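Local structure of VIN1 (Oscarella pearsei, 6BFI) at residues D682-I692 / A828-G836. The protein binds actin filaments and, as a member of the vinculin/alpha-catenin family, may play a role in cell-cell adhesion. Residues are numbered along the deposited sequence; the frame is centred on the assembly and turned at random.
Sequences DQWDEKGNDLI and ASILWRKKG
W684 and W832 meet in an edge-to-face (T-shaped) pair, the six-membered ring of W832 presenting its edge to the face of W684 with the planes at 88° and the centroids 5.2 Å apart. On the opposite face of the W684 indole runs the aliphatic part of K834, whose CD makes a CH-pi contact 3.9 Å from the centroid of the six-membered ring; a bend at chi2 (85°) swings the lysine chain across the indole. Were W684 an alanine, the edge of W832 and the methylenes of K834 would probably each lose the ring face they pack on, leaving a gap between the two segments. N689 places ND2 over the centre of one face of W832, 3.7 Å above the ring plane, with its amide turned steeply to the ring, while L691 and I692 add apolar contacts.

Backbone bonds hold the two segments together at two places: K835 N donates to Q683 O (2.7 Å), and L831 N to G688 O (2.8 Å). N689 works in both directions. With CG anti to the backbone N (chi1 -169°), its ND2 gives a weak bond to L831 O and its OD1 accepts weakly from L691 N and I692 N, capping the helix.

Among the charged groups, K835 NZ reaches D682 OD1 in a long, weak salt bridge of 3.5 Å; that carboxylate also pairs with K696 and R659.

Thus the C-terminal tail that follows helix 786-817, in loop conformation over 830-835, packs along the loop joining helices 669-682 and 690-710, whose second helix opens with an asparagine N-cap, within the helical-bundle architecture of the vinculin family.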
loop_
_atom_site.group_PDB
_atom_site.type_symbol
_atom_site.label_atom_id
_atom_site.label_comp_id
_atom_site.label_asym_id
_atom_site.label_seq_id
_atom_site.Cartn_x
_atom_site.Cartn_y
_atom_site.Cartn_z
ATOM N N ASP A 682 4.410 -0.048 25.298
ATOM C CA ASP A 682 4.607 0.273 26.708
ATOM C C ASP A 682 4.012 1.622 27.086
ATOM O O ASP A 682 3.664 1.833 28.254
ATOM C CB ASP A 682 6.098 0.245 27.053
ATOM C CG ASP A 682 6.355 0.303 28.549
ATOM O OD1 ASP A 682 5.550 -0.268 29.316
ATOM O OD2 ASP A 682 7.360 0.920 28.960
ATOM N N GLN A 683 3.884 2.542 26.126
ATOM C CA GLN A 683 3.320 3.854 26.418
ATOM C C GLN A 683 1.825 3.804 26.708
ATOM O O GLN A 683 1.258 4.822 27.125
ATOM C CB GLN A 683 3.601 4.815 25.261
ATOM C CG GLN A 683 3.241 4.273 23.890
ATOM C CD GLN A 683 3.614 5.228 22.771
ATOM O OE1 GLN A 683 3.599 6.446 22.948
ATOM N NE2 GLN A 683 3.958 4.677 21.611
ATOM N N TRP A 684 1.180 2.656 26.508
ATOM C CA TRP A 684 -0.229 2.470 26.821
ATOM C C TRP A 684 -0.376 1.611 28.071
ATOM O O TRP A 684 0.369 0.644 28.263
ATOM C CB TRP A 684 -0.968 1.804 25.658
ATOM C CG TRP A 684 -0.762 2.477 24.346
ATOM C CD1 TRP A 684 0.178 2.170 23.408
ATOM C CD2 TRP A 684 -1.517 3.573 23.816
ATOM N NE1 TRP A 684 0.058 3.007 22.327
ATOM C CE2 TRP A 684 -0.975 3.878 22.552
ATOM C CE3 TRP A 684 -2.597 4.324 24.286
ATOM C CZ2 TRP A 684 -1.477 4.903 21.754
ATOM C CZ3 TRP A 684 -3.094 5.343 23.492
ATOM C CH2 TRP A 684 -2.533 5.623 22.240
ATOM N N ASP A 685 -1.343 1.964 28.915
ATOM C CA ASP A 685 -1.673 1.131 30.061
ATOM C C ASP A 685 -2.470 -0.086 29.606
ATOM O O ASP A 685 -3.177 -0.051 28.594
ATOM C CB ASP A 685 -2.465 1.922 31.102
ATOM C CG ASP A 685 -3.870 2.255 30.639
ATOM O OD1 ASP A 685 -4.054 2.520 29.433
ATOM O OD2 ASP A 685 -4.791 2.249 31.482
ATOM N N GLU A 686 -2.355 -1.172 30.369
ATOM C CA GLU A 686 -2.906 -2.451 29.937
ATOM C C GLU A 686 -4.368 -2.652 30.311
ATOM O O GLU A 686 -5.076 -3.381 29.607
ATOM C CB GLU A 686 -2.084 -3.605 30.516
ATOM C CG GLU A 686 -0.778 -3.865 29.792
ATOM C CD GLU A 686 -0.354 -5.316 29.884
ATOM O OE1 GLU A 686 -1.177 -6.147 30.325
ATOM O OE2 GLU A 686 0.798 -5.628 29.515
ATOM N N LYS A 687 -4.838 -2.039 31.396
ATOM C CA LYS A 687 -6.186 -2.320 31.876
ATOM C C LYS A 687 -7.227 -1.883 30.851
ATOM O O LYS A 687 -7.182 -0.763 30.333
ATOM C CB LYS A 687 -6.433 -1.634 33.222
ATOM C CG LYS A 687 -6.261 -0.124 33.220
ATOM C CD LYS A 687 -6.787 0.480 34.510
ATOM C CE LYS A 687 -8.240 0.096 34.736
ATOM N NZ LYS A 687 -8.743 0.568 36.054
ATOM N N GLY A 688 -8.162 -2.784 30.553
ATOM C CA GLY A 688 -9.166 -2.524 29.541
ATOM C C GLY A 688 -8.677 -2.660 28.120
ATOM O O GLY A 688 -9.355 -2.196 27.198
ATOM N N ASN A 689 -7.520 -3.288 27.907
ATOM C CA ASN A 689 -6.938 -3.390 26.569
ATOM C C ASN A 689 -6.106 -4.669 26.521
ATOM O O ASN A 689 -4.954 -4.679 26.964
ATOM C CB ASN A 689 -6.098 -2.163 26.246
ATOM C CG ASN A 689 -5.699 -2.095 24.785
ATOM O OD1 ASN A 689 -5.701 -3.102 24.077
ATOM N ND2 ASN A 689 -5.349 -0.899 24.327
ATOM N N ASP A 690 -6.690 -5.733 25.971
ATOM C CA ASP A 690 -5.984 -7.001 25.850
ATOM C C ASP A 690 -4.969 -7.004 24.714
ATOM O O ASP A 690 -4.021 -7.797 24.751
ATOM C CB ASP A 690 -6.987 -8.142 25.655
ATOM C CG ASP A 690 -7.999 -8.225 26.784
ATOM O OD1 ASP A 690 -7.642 -7.889 27.932
ATOM O OD2 ASP A 690 -9.155 -8.623 26.523
ATOM N N LEU A 691 -5.142 -6.135 23.713
ATOM C CA LEU A 691 -4.203 -6.086 22.596
ATOM C C LEU A 691 -2.808 -5.703 23.074
ATOM O O LEU A 691 -1.811 -6.327 22.689
ATOM C CB LEU A 691 -4.706 -5.103 21.536
ATOM C CG LEU A 691 -3.988 -5.057 20.181
ATOM C CD1 LEU A 691 -4.978 -4.749 19.077
ATOM C CD2 LEU A 691 -2.867 -4.028 20.168
ATOM N N ILE A 692 -2.721 -4.675 23.921
ATOM C CA ILE A 692 -1.434 -4.260 24.471
ATOM C C ILE A 692 -0.810 -5.394 25.277
ATOM O O ILE A 692 0.412 -5.593 25.255
ATOM C CB ILE A 692 -1.610 -2.984 25.316
ATOM C CG1 ILE A 692 -2.111 -1.835 24.438
ATOM C CG2 ILE A 692 -0.309 -2.601 26.002
ATOM C CD1 ILE A 692 -1.222 -1.550 23.242
ATOM N N ALA A 828 -16.006 -1.640 21.742
ATOM C CA ALA A 828 -16.163 -0.248 22.138
ATOM C C ALA A 828 -15.634 0.000 23.544
ATOM O O ALA A 828 -15.209 1.119 23.856
ATOM C CB ALA A 828 -17.636 0.157 22.034
ATOM N N SER A 829 -15.623 -1.026 24.395
ATOM C CA SER A 829 -15.139 -0.892 25.765
ATOM C C SER A 829 -13.618 -0.973 25.877
ATOM O O SER A 829 -13.100 -1.001 26.999
ATOM C CB SER A 829 -15.781 -1.958 26.656
ATOM O OG SER A 829 -17.182 -1.776 26.741
ATOM N N ILE A 830 -12.895 -1.014 24.756
ATOM C CA ILE A 830 -11.440 -1.053 24.812
ATOM C C ILE A 830 -10.913 0.316 25.227
ATOM O O ILE A 830 -11.508 1.359 24.920
ATOM C CB ILE A 830 -10.850 -1.503 23.461
ATOM C CG1 ILE A 830 -9.423 -2.022 23.642
ATOM C CG2 ILE A 830 -10.878 -0.366 22.443
ATOM C CD1 ILE A 830 -8.810 -2.565 22.371
ATOM N N LEU A 831 -9.798 0.316 25.954
ATOM C CA LEU A 831 -9.229 1.529 26.528
ATOM C C LEU A 831 -7.954 1.896 25.781
ATOM O O LEU A 831 -6.969 1.150 25.821
ATOM C CB LEU A 831 -8.946 1.352 28.021
ATOM C CG LEU A 831 -10.167 1.411 28.941
ATOM C CD1 LEU A 831 -9.741 1.451 30.402
ATOM C CD2 LEU A 831 -11.031 2.615 28.596
ATOM N N TRP A 832 -7.978 3.042 25.103
ATOM C CA TRP A 832 -6.789 3.569 24.447
ATOM C C TRP A 832 -6.349 4.860 25.123
ATOM O O TRP A 832 -6.332 5.926 24.498
ATOM C CB TRP A 832 -7.044 3.798 22.957
ATOM C CG TRP A 832 -7.067 2.534 22.155
ATOM C CD1 TRP A 832 -8.169 1.840 21.751
ATOM C CD2 TRP A 832 -5.933 1.807 21.663
ATOM N NE1 TRP A 832 -7.794 0.729 21.036
ATOM C CE2 TRP A 832 -6.426 0.686 20.967
ATOM C CE3 TRP A 832 -4.550 1.998 21.743
ATOM C CZ2 TRP A 832 -5.586 -0.242 20.354
ATOM C CZ3 TRP A 832 -3.716 1.073 21.131
ATOM C CH2 TRP A 832 -4.237 -0.032 20.448
ATOM N N ARG A 833 -5.997 4.772 26.400
ATOM C CA ARG A 833 -5.519 5.908 27.172
ATOM C C ARG A 833 -4.016 5.766 27.373
ATOM O O ARG A 833 -3.537 4.692 27.751
ATOM C CB ARG A 833 -6.244 5.998 28.519
ATOM C CG ARG A 833 -7.766 5.941 28.396
ATOM C CD ARG A 833 -8.484 6.303 29.696
ATOM N NE ARG A 833 -8.385 5.261 30.716
ATOM C CZ ARG A 833 -9.112 5.236 31.830
ATOM N NH1 ARG A 833 -9.999 6.193 32.067
ATOM N NH2 ARG A 833 -8.960 4.253 32.707
ATOM N N LYS A 834 -3.280 6.842 27.100
ATOM C CA LYS A 834 -1.837 6.832 27.297
ATOM C C LYS A 834 -1.503 6.583 28.764
ATOM O O LYS A 834 -2.230 6.998 29.670
ATOM C CB LYS A 834 -1.229 8.158 26.840
ATOM C CG LYS A 834 -0.068 8.023 25.870
ATOM C CD LYS A 834 -0.554 7.884 24.437
ATOM C CE LYS A 834 0.603 7.961 23.453
ATOM N NZ LYS A 834 0.125 8.055 22.045
ATOM N N LYS A 835 -0.386 5.896 28.992
ATOM C CA LYS A 835 0.009 5.523 30.341
ATOM C C LYS A 835 0.333 6.762 31.172
ATOM O O LYS A 835 0.615 7.844 30.647
ATOM C CB LYS A 835 1.215 4.584 30.305
ATOM C CG LYS A 835 1.267 3.585 31.447
ATOM C CD LYS A 835 2.402 2.596 31.249
ATOM C CE LYS A 835 2.245 1.386 32.150
ATOM N NZ LYS A 835 3.287 0.359 31.874
ATOM N N GLY A 836 0.285 6.591 32.489
ATOM C CA GLY A 836 0.529 7.687 33.409
ATOM C C GLY A 836 -0.714 8.516 33.658
ATOM O O GLY A 836 -1.790 8.202 33.150
#